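Local coordinates for protein chitin elicitor receptor kinase 1 (PDB 4EBY) that probably senses chitin fragments at the plant cell surface through its LysM ectodomain and, by chitin-induced dimerization, activates immune signalling, at residues H77-S82 with S95-L100; V63-E68 with V125-S130. One frame throughout, in Å; residues are numbered along the deposited sequence.

Contact 1: H77-S82 with S95-L100; sequences HNFSYS and SNYANL. With NAG (2-acetamido-2-deoxy-beta-D-glucopyranose), chain C; NAG (2-acetamido-2-deoxy-beta-D-glucopyranose), chain E; NAG (2-acetamido-2-deoxy-beta-D-glucopyranose), chain F.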
ATOM      1  N   HIS A  77       0.408   1.116  -9.260  1.00 16.30           N
ATOM      2  CA  HIS A  77       0.969  -0.146  -9.717  1.00 16.17           C
ATOM      3  C   HIS A  77      -0.125  -1.183  -9.919  1.00 15.66           C
ATOM      4  O   HIS A  77      -1.027  -1.281  -9.090  1.00 14.63           O
ATOM      5  CB  HIS A  77       1.966  -0.671  -8.696  1.00 17.67           C
ATOM      6  CG  HIS A  77       2.616  -1.947  -9.120  1.00 15.53           C
ATOM      7  ND1 HIS A  77       3.490  -1.999 -10.186  1.00 18.73           N
ATOM      8  CD2 HIS A  77       2.482  -3.208  -8.664  1.00 17.72           C
ATOM      9  CE1 HIS A  77       3.895  -3.250 -10.343  1.00 21.56           C
ATOM     10  NE2 HIS A  77       3.279  -4.009  -9.450  1.00 20.30           N
ATOM     11  N   ASN A  78      -0.019  -1.954 -11.003  1.00 16.48           N
ATOM     12  CA  ASN A  78      -0.906  -3.098 -11.246  1.00 15.79           C
ATOM     13  C   ASN A  78      -0.332  -4.380 -10.627  1.00 16.88           C
ATOM     14  O   ASN A  78       0.589  -4.990 -11.186  1.00 17.82           O
ATOM     15  CB  ASN A  78      -1.082  -3.343 -12.745  1.00 15.90           C
ATOM     16  CG  ASN A  78      -1.717  -2.174 -13.474  1.00 17.71           C
ATOM     17  OD1 ASN A  78      -2.487  -1.405 -12.895  1.00 20.48           O
ATOM     18  ND2 ASN A  78      -1.373  -2.043 -14.766  1.00 17.76           N
ATOM     19  N   PHE A  79      -0.871  -4.775  -9.480  1.00 15.07           N
ATOM     20  CA  PHE A  79      -0.588  -6.116  -8.955  1.00 15.12           C
ATOM     21  C   PHE A  79      -1.440  -7.139  -9.684  1.00 16.25           C
ATOM     22  O   PHE A  79      -2.350  -6.799 -10.456  1.00 16.80           O
ATOM     23  CB  PHE A  79      -0.858  -6.193  -7.453  1.00 14.16           C
ATOM     24  CG  PHE A  79       0.049  -5.332  -6.631  1.00 14.86           C
ATOM     25  CD1 PHE A  79       1.331  -5.766  -6.332  1.00 14.55           C
ATOM     26  CD2 PHE A  79      -0.371  -4.099  -6.163  1.00 18.75           C
ATOM     27  CE1 PHE A  79       2.184  -4.979  -5.579  1.00 16.10           C
ATOM     28  CE2 PHE A  79       0.464  -3.310  -5.394  1.00 18.31           C
ATOM     29  CZ  PHE A  79       1.758  -3.753  -5.098  1.00 18.02           C
ATOM     30  N   SER A  80      -1.128  -8.422  -9.464  1.00 14.25           N
ATOM     31  CA  SER A  80      -1.912  -9.489 -10.066  1.00 15.90           C
ATOM     32  C   SER A  80      -2.361 -10.443  -8.965  1.00 18.95           C
ATOM     33  O   SER A  80      -1.609 -10.726  -8.023  1.00 20.99           O
ATOM     34  CB  SER A  80      -1.099 -10.243 -11.124  1.00 20.10           C
ATOM     35  OG  SER A  80      -0.827  -9.426 -12.254  1.00 22.64           O
ATOM     36  N   TYR A  81      -3.586 -10.940  -9.084  1.00 17.40           N
ATOM     37  CA  TYR A  81      -4.181 -11.763  -8.038  1.00 17.48           C
ATOM     38  C   TYR A  81      -4.877 -12.969  -8.633  1.00 16.12           C
ATOM     39  O   TYR A  81      -5.732 -12.831  -9.501  1.00 19.15           O
ATOM     40  CB  TYR A  81      -5.180 -10.939  -7.203  1.00 16.67           C
ATOM     41  CG  TYR A  81      -5.900 -11.780  -6.190  1.00 16.35           C
ATOM     42  CD1 TYR A  81      -5.258 -12.187  -5.021  1.00 17.10           C
ATOM     43  CD2 TYR A  81      -7.209 -12.196  -6.407  1.00 17.95           C
ATOM     44  CE1 TYR A  81      -5.907 -12.986  -4.109  1.00 23.51           C
ATOM     45  CE2 TYR A  81      -7.873 -12.998  -5.486  1.00 20.24           C
ATOM     46  CZ  TYR A  81      -7.212 -13.388  -4.349  1.00 22.97           C
ATOM     47  OH  TYR A  81      -7.865 -14.193  -3.447  1.00 26.93           O
ATOM     48  N   SER A  82      -4.508 -14.172  -8.171  1.00 17.52           N
ATOM     49  CA  SER A  82      -5.184 -15.378  -8.630  1.00 18.96           C
ATOM     50  C   SER A  82      -6.391 -15.684  -7.749  1.00 19.85           C
ATOM     51  O   SER A  82      -6.273 -15.815  -6.523  1.00 21.85           O
ATOM     52  CB  SER A  82      -4.208 -16.553  -8.678  1.00 22.56           C
ATOM     53  OG  SER A  82      -4.885 -17.728  -9.119  1.00 26.53           O
ATOM     54  N   SER A  95     -10.287  -7.197   2.151  1.00 17.94           N
ATOM     55  CA  SER A  95      -9.580  -8.207   2.913  1.00 17.32           C
ATOM     56  C   SER A  95      -8.242  -8.586   2.271  1.00 17.43           C
ATOM     57  O   SER A  95      -7.176  -8.317   2.843  1.00 17.53           O
ATOM     58  CB  SER A  95     -10.483  -9.439   3.092  1.00 24.66           C
ATOM     59  OG  SER A  95      -9.843 -10.397   3.912  1.00 31.64           O
ATOM     60  N   ASN A  96      -8.278  -9.181   1.078  1.00 17.10           N
ATOM     61  CA  ASN A  96      -7.042  -9.685   0.464  1.00 14.90           C
ATOM     62  C   ASN A  96      -6.000  -8.585   0.232  1.00 13.77           C
ATOM     63  O   ASN A  96      -4.808  -8.816   0.377  1.00 16.25           O
ATOM     64  CB  ASN A  96      -7.344 -10.421  -0.845  1.00 16.08           C
ATOM     65  CG  ASN A  96      -8.362 -11.541  -0.661  1.00 19.94           C
ATOM     66  OD1 ASN A  96      -9.528 -11.290  -0.383  1.00 27.83           O
ATOM     67  ND2 ASN A  96      -7.926 -12.770  -0.829  1.00 26.71           N
ATOM     68  N   TYR A  97      -6.470  -7.379  -0.124  1.00 13.66           N
ATOM     69  CA  TYR A  97      -5.587  -6.220  -0.295  1.00 13.91           C
ATOM     70  C   TYR A  97      -5.724  -5.134   0.793  1.00 13.09           C
ATOM     71  O   TYR A  97      -5.140  -4.057   0.665  1.00 13.84           O
ATOM     72  CB  TYR A  97      -5.748  -5.620  -1.717  1.00 16.22           C
ATOM     73  CG  TYR A  97      -5.059  -6.503  -2.728  1.00 13.56           C
ATOM     74  CD1 TYR A  97      -3.741  -6.285  -3.096  1.00 15.34           C
ATOM     75  CD2 TYR A  97      -5.717  -7.608  -3.265  1.00 14.79           C
ATOM     76  CE1 TYR A  97      -3.082  -7.148  -3.984  1.00 14.85           C
ATOM     77  CE2 TYR A  97      -5.075  -8.465  -4.154  1.00 16.78           C
ATOM     78  CZ  TYR A  97      -3.764  -8.238  -4.504  1.00 14.81           C
ATOM     79  OH  TYR A  97      -3.141  -9.112  -5.387  1.00 15.71           O
ATOM     80  N   ALA A  98      -6.466  -5.430   1.857  1.00 14.01           N
ATOM     81  CA  ALA A  98      -6.469  -4.603   3.061  1.00 14.22           C
ATOM     82  C   ALA A  98      -6.723  -3.121   2.774  1.00 15.28           C
ATOM     83  O   ALA A  98      -6.047  -2.240   3.318  1.00 15.62           O
ATOM     84  CB  ALA A  98      -5.144  -4.772   3.811  1.00 14.95           C
ATOM     85  N   ASN A  99      -7.707  -2.879   1.919  1.00 14.07           N
ATOM     86  CA  ASN A  99      -8.102  -1.518   1.517  1.00 15.16           C
ATOM     87  C   ASN A  99      -7.068  -0.698   0.766  1.00 15.99           C
ATOM     88  O   ASN A  99      -7.210   0.538   0.648  1.00 16.75           O
ATOM     89  CB  ASN A  99      -8.683  -0.754   2.703  1.00 15.65           C
ATOM     90  CG  ASN A  99      -9.913  -1.431   3.251  1.00 17.64           C
ATOM     91  OD1 ASN A  99     -10.826  -1.784   2.491  1.00 16.94           O
ATOM     92  ND2 ASN A  99      -9.926  -1.656   4.573  1.00 17.04           N
ATOM     93  N   LEU A 100      -6.056  -1.374   0.218  1.00 14.21           N
ATOM     94  CA  LEU A 100      -5.087  -0.705  -0.645  1.00 12.06           C
ATOM     95  C   LEU A 100      -5.670  -0.486  -2.029  1.00 15.69           C
ATOM     96  O   LEU A 100      -5.155   0.315  -2.803  1.00 16.58           O
ATOM     97  CB  LEU A 100      -3.797  -1.521  -0.749  1.00 11.93           C
ATOM     98  CG  LEU A 100      -2.969  -1.603   0.534  1.00 12.25           C
ATOM     99  CD1 LEU A 100      -2.045  -2.802   0.452  1.00 14.01           C
ATOM    100  CD2 LEU A 100      -2.173  -0.290   0.732  1.00 16.18           C
TER
HETATM  101  C1  NAG C   1     -11.084  -2.379   5.064  1.00 19.26           C
HETATM  102  C2  NAG C   1     -10.647  -3.025   6.386  1.00 20.13           C
HETATM  103  C3  NAG C   1     -11.834  -3.712   7.072  1.00 27.64           C
HETATM  104  C4  NAG C   1     -13.073  -2.824   7.128  1.00 32.22           C
HETATM  105  C5  NAG C   1     -13.314  -2.142   5.784  1.00 24.14           C
HETATM  106  C6  NAG C   1     -14.464  -1.140   5.840  1.00 32.93           C
HETATM  107  C7  NAG C   1      -8.457  -4.059   6.784  1.00 23.84           C
HETATM  108  C8  NAG C   1      -7.532  -5.227   6.518  1.00 19.02           C
HETATM  109  N2  NAG C   1      -9.621  -4.011   6.126  1.00 19.82           N
HETATM  110  O3  NAG C   1     -11.489  -4.140   8.381  1.00 31.80           O
HETATM  111  O4  NAG C   1     -14.196  -3.627   7.440  1.00 36.03           O
HETATM  112  O5  NAG C   1     -12.140  -1.471   5.363  1.00 21.85           O
HETATM  113  O6  NAG C   1     -14.141  -0.130   6.776  1.00 36.72           O
HETATM  114  O7  NAG C   1      -8.117  -3.186   7.582  1.00 23.57           O
HETATM  115  C1  NAG E   1      -2.285  -1.299 -15.618  1.00 19.45           C
HETATM  116  C2  NAG E   1      -1.459  -0.826 -16.822  1.00 21.94           C
HETATM  117  C3  NAG E   1      -2.380  -0.068 -17.769  1.00 28.89           C
HETATM  118  C4  NAG E   1      -3.539  -0.968 -18.167  1.00 35.14           C
HETATM  119  C5  NAG E   1      -4.231  -1.555 -16.949  1.00 33.92           C
HETATM  120  C6  NAG E   1      -5.305  -2.554 -17.385  1.00 28.00           C
HETATM  121  C7  NAG E   1       0.892  -0.139 -16.870  1.00 27.12           C
HETATM  122  C8  NAG E   1       1.950   0.760 -16.273  1.00 22.41           C
HETATM  123  N2  NAG E   1      -0.358   0.042 -16.440  1.00 22.45           N
HETATM  124  O3  NAG E   1      -1.656   0.349 -18.915  1.00 31.39           O
HETATM  125  O4  NAG E   1      -4.514  -0.236 -18.867  1.00 46.06           O
HETATM  126  O5  NAG E   1      -3.289  -2.172 -16.097  1.00 29.20           O
HETATM  127  O6  NAG E   1      -4.739  -3.680 -18.031  1.00 37.31           O
HETATM  128  O7  NAG E   1       1.206  -0.984 -17.713  1.00 26.95           O
HETATM  129  C1  NAG F 810     -12.773 -10.756   9.533  1.00 34.70           C
HETATM  130  C2  NAG F 810     -13.235  -9.870   8.365  1.00 34.26           C
HETATM  131  C3  NAG F 810     -14.621  -9.288   8.603  1.00 45.89           C
HETATM  132  C4  NAG F 810     -15.589 -10.383   9.020  1.00 40.23           C
HETATM  133  C5  NAG F 810     -14.996 -11.288  10.100  1.00 40.59           C
HETATM  134  C6  NAG F 810     -15.927 -12.460  10.392  1.00 41.83           C
HETATM  135  C7  NAG F 810     -11.790  -8.650   6.876  1.00 46.73           C
HETATM  136  C8  NAG F 810     -10.535  -7.831   6.724  1.00 39.80           C
HETATM  137  N2  NAG F 810     -12.298  -8.797   8.100  1.00 34.89           N
HETATM  138  O3  NAG F 810     -15.085  -8.656   7.417  1.00 41.14           O
HETATM  139  O4  NAG F 810     -16.766  -9.789   9.523  1.00 45.26           O
HETATM  140  O5  NAG F 810     -13.728 -11.778   9.698  1.00 37.14           O
HETATM  141  O6  NAG F 810     -16.151 -13.188   9.202  1.00 41.43           O
HETATM  142  O7  NAG F 810     -12.310  -9.162   5.885  1.00 53.27           O
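Strand 74-82 and the end of helix 89-96 approach most closely at Tyr81 and Asn96, whose CA atoms are 9.2 Å apart, a gap bridged mainly by side chains. Tyr97, the first residue to leave helical geometry, opens a type I' turn to Leu100, closed by a bond of 2.9 Å from Leu100 N to Tyr97 O. Its ring reaches between Phe79 and Tyr81. With CG anti to its own carbonyl carbon (chi1 -75°), Tyr97 lays one edge against Tyr81, CE2 lying 3.8 Å from Tyr81 CD1; the two planes stand 79° apart. On the other flank, Tyr97 CE1 meets Phe79 CB at 4.2 Å. The phenol oxygen of Tyr97 touches Tyr81 CB at 3.3 Å, but its hydrogen bond goes to the backbone oxygen of Asn26, which satisfies this buried hydroxyl. Tyr81, with CG anti to the backbone N (chi1 175°), bonds Asp87 OD2 through its OH. Asn78 and Asn99, which lie away from the contact, carry N-linked sugars. Phe79 and Tyr81 also pack on Val127 and Val125 of strand 122-128, while Leu100 joins Tyr97 on Leu27 and reaches strand 143-147, so the helix end is seated against the mixed sheet.

Contact 2: V63-E68 with V125-S130; sequences VPFPCE and VLVNCS. With NAG (2-acetamido-2-deoxy-beta-D-glucopyranose), chain D.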
ATOM      1  N   VAL A  63       5.149  -2.831   2.645  1.00 14.51           N
ATOM      2  CA  VAL A  63       5.627  -3.633   1.523  1.00 14.40           C
ATOM      3  C   VAL A  63       6.113  -2.739   0.391  1.00 13.99           C
ATOM      4  O   VAL A  63       5.329  -1.947  -0.149  1.00 15.30           O
ATOM      5  CB  VAL A  63       4.481  -4.556   0.984  1.00 16.42           C
ATOM      6  CG1 VAL A  63       4.965  -5.464  -0.166  1.00 17.86           C
ATOM      7  CG2 VAL A  63       3.895  -5.406   2.103  1.00 18.01           C
ATOM      8  N   PRO A  64       7.382  -2.873  -0.024  1.00 14.61           N
ATOM      9  CA  PRO A  64       7.823  -2.037  -1.149  1.00 14.58           C
ATOM     10  C   PRO A  64       7.236  -2.513  -2.476  1.00 15.25           C
ATOM     11  O   PRO A  64       7.064  -3.726  -2.672  1.00 15.45           O
ATOM     12  CB  PRO A  64       9.341  -2.223  -1.147  1.00 15.28           C
ATOM     13  CG  PRO A  64       9.505  -3.672  -0.639  1.00 15.89           C
ATOM     14  CD  PRO A  64       8.426  -3.841   0.413  1.00 14.97           C
ATOM     15  N   PHE A  65       6.902  -1.573  -3.359  1.00 15.14           N
ATOM     16  CA  PHE A  65       6.397  -1.924  -4.693  1.00 17.18           C
ATOM     17  C   PHE A  65       6.747  -0.836  -5.717  1.00 16.56           C
ATOM     18  O   PHE A  65       7.091   0.291  -5.333  1.00 17.89           O
ATOM     19  CB  PHE A  65       4.887  -2.218  -4.654  1.00 15.49           C
ATOM     20  CG  PHE A  65       4.011  -1.006  -4.373  1.00 15.18           C
ATOM     21  CD1 PHE A  65       3.340  -0.391  -5.421  1.00 15.05           C
ATOM     22  CD2 PHE A  65       3.821  -0.534  -3.083  1.00 15.06           C
ATOM     23  CE1 PHE A  65       2.494   0.704  -5.191  1.00 17.18           C
ATOM     24  CE2 PHE A  65       2.973   0.578  -2.836  1.00 14.86           C
ATOM     25  CZ  PHE A  65       2.304   1.183  -3.891  1.00 16.75           C
ATOM     26  N   PRO A  66       6.713  -1.169  -7.018  1.00 17.40           N
ATOM     27  CA  PRO A  66       7.082  -0.147  -8.019  1.00 19.33           C
ATOM     28  C   PRO A  66       5.993   0.908  -8.139  1.00 19.14           C
ATOM     29  O   PRO A  66       4.813   0.598  -8.004  1.00 21.95           O
ATOM     30  CB  PRO A  66       7.142  -0.937  -9.339  1.00 24.44           C
ATOM     31  CG  PRO A  66       7.221  -2.403  -8.924  1.00 23.70           C
ATOM     32  CD  PRO A  66       6.463  -2.487  -7.630  1.00 20.46           C
ATOM     33  N   CYS A  67       6.379   2.150  -8.399  1.00 19.60           N
ATOM     34  CA  CYS A  67       5.396   3.232  -8.484  1.00 19.21           C
ATOM     35  C   CYS A  67       5.519   3.829  -9.887  1.00 20.72           C
ATOM     36  O   CYS A  67       6.505   4.489 -10.208  1.00 25.20           O
ATOM     37  CB  CYS A  67       5.665   4.264  -7.380  1.00 20.98           C
ATOM     38  SG  CYS A  67       4.463   5.665  -7.305  1.00 21.86           S
ATOM     39  N   GLU A  68       4.529   3.559 -10.738  1.00 20.70           N
ATOM     40  CA  GLU A  68       4.654   3.806 -12.175  1.00 20.76           C
ATOM     41  C   GLU A  68       3.580   4.763 -12.668  1.00 20.53           C
ATOM     42  O   GLU A  68       2.503   4.833 -12.085  1.00 19.14           O
ATOM     43  CB  GLU A  68       4.521   2.477 -12.935  1.00 25.29           C
ATOM     44  CG  GLU A  68       5.726   1.558 -12.719  1.00 30.18           C
ATOM     45  CD  GLU A  68       5.352   0.116 -12.495  1.00 37.97           C
ATOM     46  OE1 GLU A  68       4.191  -0.163 -12.131  1.00 29.93           O
ATOM     47  OE2 GLU A  68       6.239  -0.745 -12.672  1.00 42.19           O
ATOM     48  N   VAL A 125      -5.048  -5.640 -10.213  1.00 14.85           N
ATOM     49  CA  VAL A 125      -5.354  -4.944  -8.957  1.00 13.14           C
ATOM     50  C   VAL A 125      -4.547  -3.664  -8.855  1.00 15.44           C
ATOM     51  O   VAL A 125      -3.327  -3.717  -8.713  1.00 15.98           O
ATOM     52  CB  VAL A 125      -4.981  -5.830  -7.759  1.00 14.58           C
ATOM     53  CG1 VAL A 125      -5.311  -5.113  -6.456  1.00 14.58           C
ATOM     54  CG2 VAL A 125      -5.734  -7.183  -7.827  1.00 16.40           C
ATOM     55  N   LEU A 126      -5.221  -2.515  -8.944  1.00 13.84           N
ATOM     56  CA  LEU A 126      -4.528  -1.231  -8.904  1.00 13.14           C
ATOM     57  C   LEU A 126      -4.371  -0.703  -7.488  1.00 12.96           C
ATOM     58  O   LEU A 126      -5.340  -0.584  -6.734  1.00 15.40           O
ATOM     59  CB  LEU A 126      -5.306  -0.205  -9.752  1.00 14.23           C
ATOM     60  CG  LEU A 126      -4.724   1.203  -9.712  1.00 16.19           C
ATOM     61  CD1 LEU A 126      -3.326   1.186 -10.303  1.00 19.18           C
ATOM     62  CD2 LEU A 126      -5.654   2.166 -10.486  1.00 18.55           C
ATOM     63  N   VAL A 127      -3.137  -0.370  -7.126  1.00 13.75           N
ATOM     64  CA  VAL A 127      -2.885   0.310  -5.866  1.00 13.14           C
ATOM     65  C   VAL A 127      -2.135   1.595  -6.220  1.00 15.69           C
ATOM     66  O   VAL A 127      -1.110   1.553  -6.922  1.00 15.28           O
ATOM     67  CB  VAL A 127      -2.008  -0.567  -4.950  1.00 13.24           C
ATOM     68  CG1 VAL A 127      -1.596   0.194  -3.712  1.00 14.82           C
ATOM     69  CG2 VAL A 127      -2.763  -1.872  -4.547  1.00 14.49           C
ATOM     70  N   ASN A 128      -2.635   2.732  -5.747  1.00 13.90           N
ATOM     71  CA  ASN A 128      -2.024   4.002  -6.111  1.00 14.28           C
ATOM     72  C   ASN A 128      -0.838   4.330  -5.217  1.00 17.09           C
ATOM     73  O   ASN A 128      -0.640   3.703  -4.168  1.00 17.17           O
ATOM     74  CB  ASN A 128      -3.071   5.101  -6.034  1.00 16.27           C
ATOM     75  CG  ASN A 128      -4.072   5.011  -7.156  1.00 16.74           C
ATOM     76  OD1 ASN A 128      -3.797   4.403  -8.202  1.00 19.04           O
ATOM     77  ND2 ASN A 128      -5.236   5.653  -6.959  1.00 18.12           N
ATOM     78  N   CYS A 129      -0.031   5.299  -5.652  1.00 16.16           N
ATOM     79  CA  CYS A 129       1.137   5.685  -4.865  1.00 16.44           C
ATOM     80  C   CYS A 129       1.446   7.139  -5.130  1.00 20.23           C
ATOM     81  O   CYS A 129       0.812   7.762  -5.976  1.00 18.21           O
ATOM     82  CB  CYS A 129       2.348   4.816  -5.237  1.00 18.68           C
ATOM     83  SG  CYS A 129       2.707   4.682  -7.038  1.00 20.72           S
ATOM     84  N   SER A 130       2.434   7.656  -4.405  1.00 16.90           N
ATOM     85  CA  SER A 130       2.913   9.024  -4.593  1.00 17.91           C
ATOM     86  C   SER A 130       4.431   9.026  -4.610  1.00 19.72           C
ATOM     87  O   SER A 130       5.054   8.224  -3.912  1.00 18.55           O
ATOM     88  CB  SER A 130       2.455   9.896  -3.435  1.00 19.05           C
ATOM     89  OG  SER A 130       2.944  11.237  -3.612  1.00 19.45           O
TER
HETATM   90  C1  NAG D   1      -6.113   5.807  -8.107  1.00 19.74           C
HETATM   91  C2  NAG D   1      -7.519   5.435  -7.623  1.00 22.98           C
HETATM   92  C3  NAG D   1      -8.578   5.693  -8.691  1.00 30.24           C
HETATM   93  C4  NAG D   1      -8.412   7.049  -9.341  1.00 33.77           C
HETATM   94  C5  NAG D   1      -6.950   7.320  -9.689  1.00 28.30           C
HETATM   95  C6  NAG D   1      -6.749   8.723 -10.251  1.00 31.08           C
HETATM   96  C7  NAG D   1      -7.574   3.490  -6.147  1.00 28.38           C
HETATM   97  C8  NAG D   1      -7.682   1.968  -6.094  1.00 19.83           C
HETATM   98  N2  NAG D   1      -7.582   4.011  -7.352  1.00 26.70           N
HETATM   99  O3  NAG D   1      -9.879   5.581  -8.145  1.00 32.99           O
HETATM  100  O4  NAG D   1      -9.196   7.057 -10.521  1.00 38.34           O
HETATM  101  O5  NAG D   1      -6.139   7.154  -8.543  1.00 24.52           O
HETATM  102  O6  NAG D   1      -7.157   9.708  -9.328  1.00 34.29           O
HETATM  103  O7  NAG D   1      -7.451   4.173  -5.130  1.00 41.87           O
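Cys67 and Cys129 are joined by a disulfide, SG to SG 2.0 Å, where two segments running at a steep angle to each other come together without any hydrogen bond between them. On its side of the bridge, Cys129 tucks SG between its N and carbonyl carbon (chi1 50°). The bridge itself turns through a chi3 of 100°, near the unstrained right angle. Beside it lies Phe65, whose chi1 of 69° likewise places CG between N and carbonyl carbon and brings the CZ corner of the ring against Cys129 and Val127. This corner does the touching: CZ meets Cys129 CB at 3.9 Å and Val127 CG1 at 4.0 Å, both approaching obliquely. Asn128 O lies in the ring plane at the edge, 3.9 Å from CZ, and accepts a hydrogen bond from Thr145. The sulfur of Cys129 is 5.5 Å from the ring centroid and well off its normal, an oblique sulfur-aromatic contact. Asn128 itself points away and carries an N-linked sugar on ND2, so one short segment serves the core on one side and the glycan on the other. Chemically, a covalent link buried beside an aromatic ring ties the two chain segments together independently of strand pairing, as befits an extracellular domain.

In the fold
From the N terminus, after strand 8-13 and two helices the chain forms strand 60-70, which carries residues 63-68, then turns into strand 74-82. Contact 1 closes the shorter loop, in which helix 89-96 returns residues 95-100 to the strand just left. After helix 103-109 the chain enters strand 122-128, and contact 2 closes the longer loop, with contact 1 nested inside it. Strand 74-82 lies between the two strands of contact 2, so the contacts, centred about 10 Å apart, adjoin directly: His77 ND1 probably bonds Glu68 OE1, and Phe79 packs on Phe65. Contact 1 ties a helix to the sheet, whereas contact 2 reaches across strand 74-82, from strand 60-70 to the edge strand 122-128.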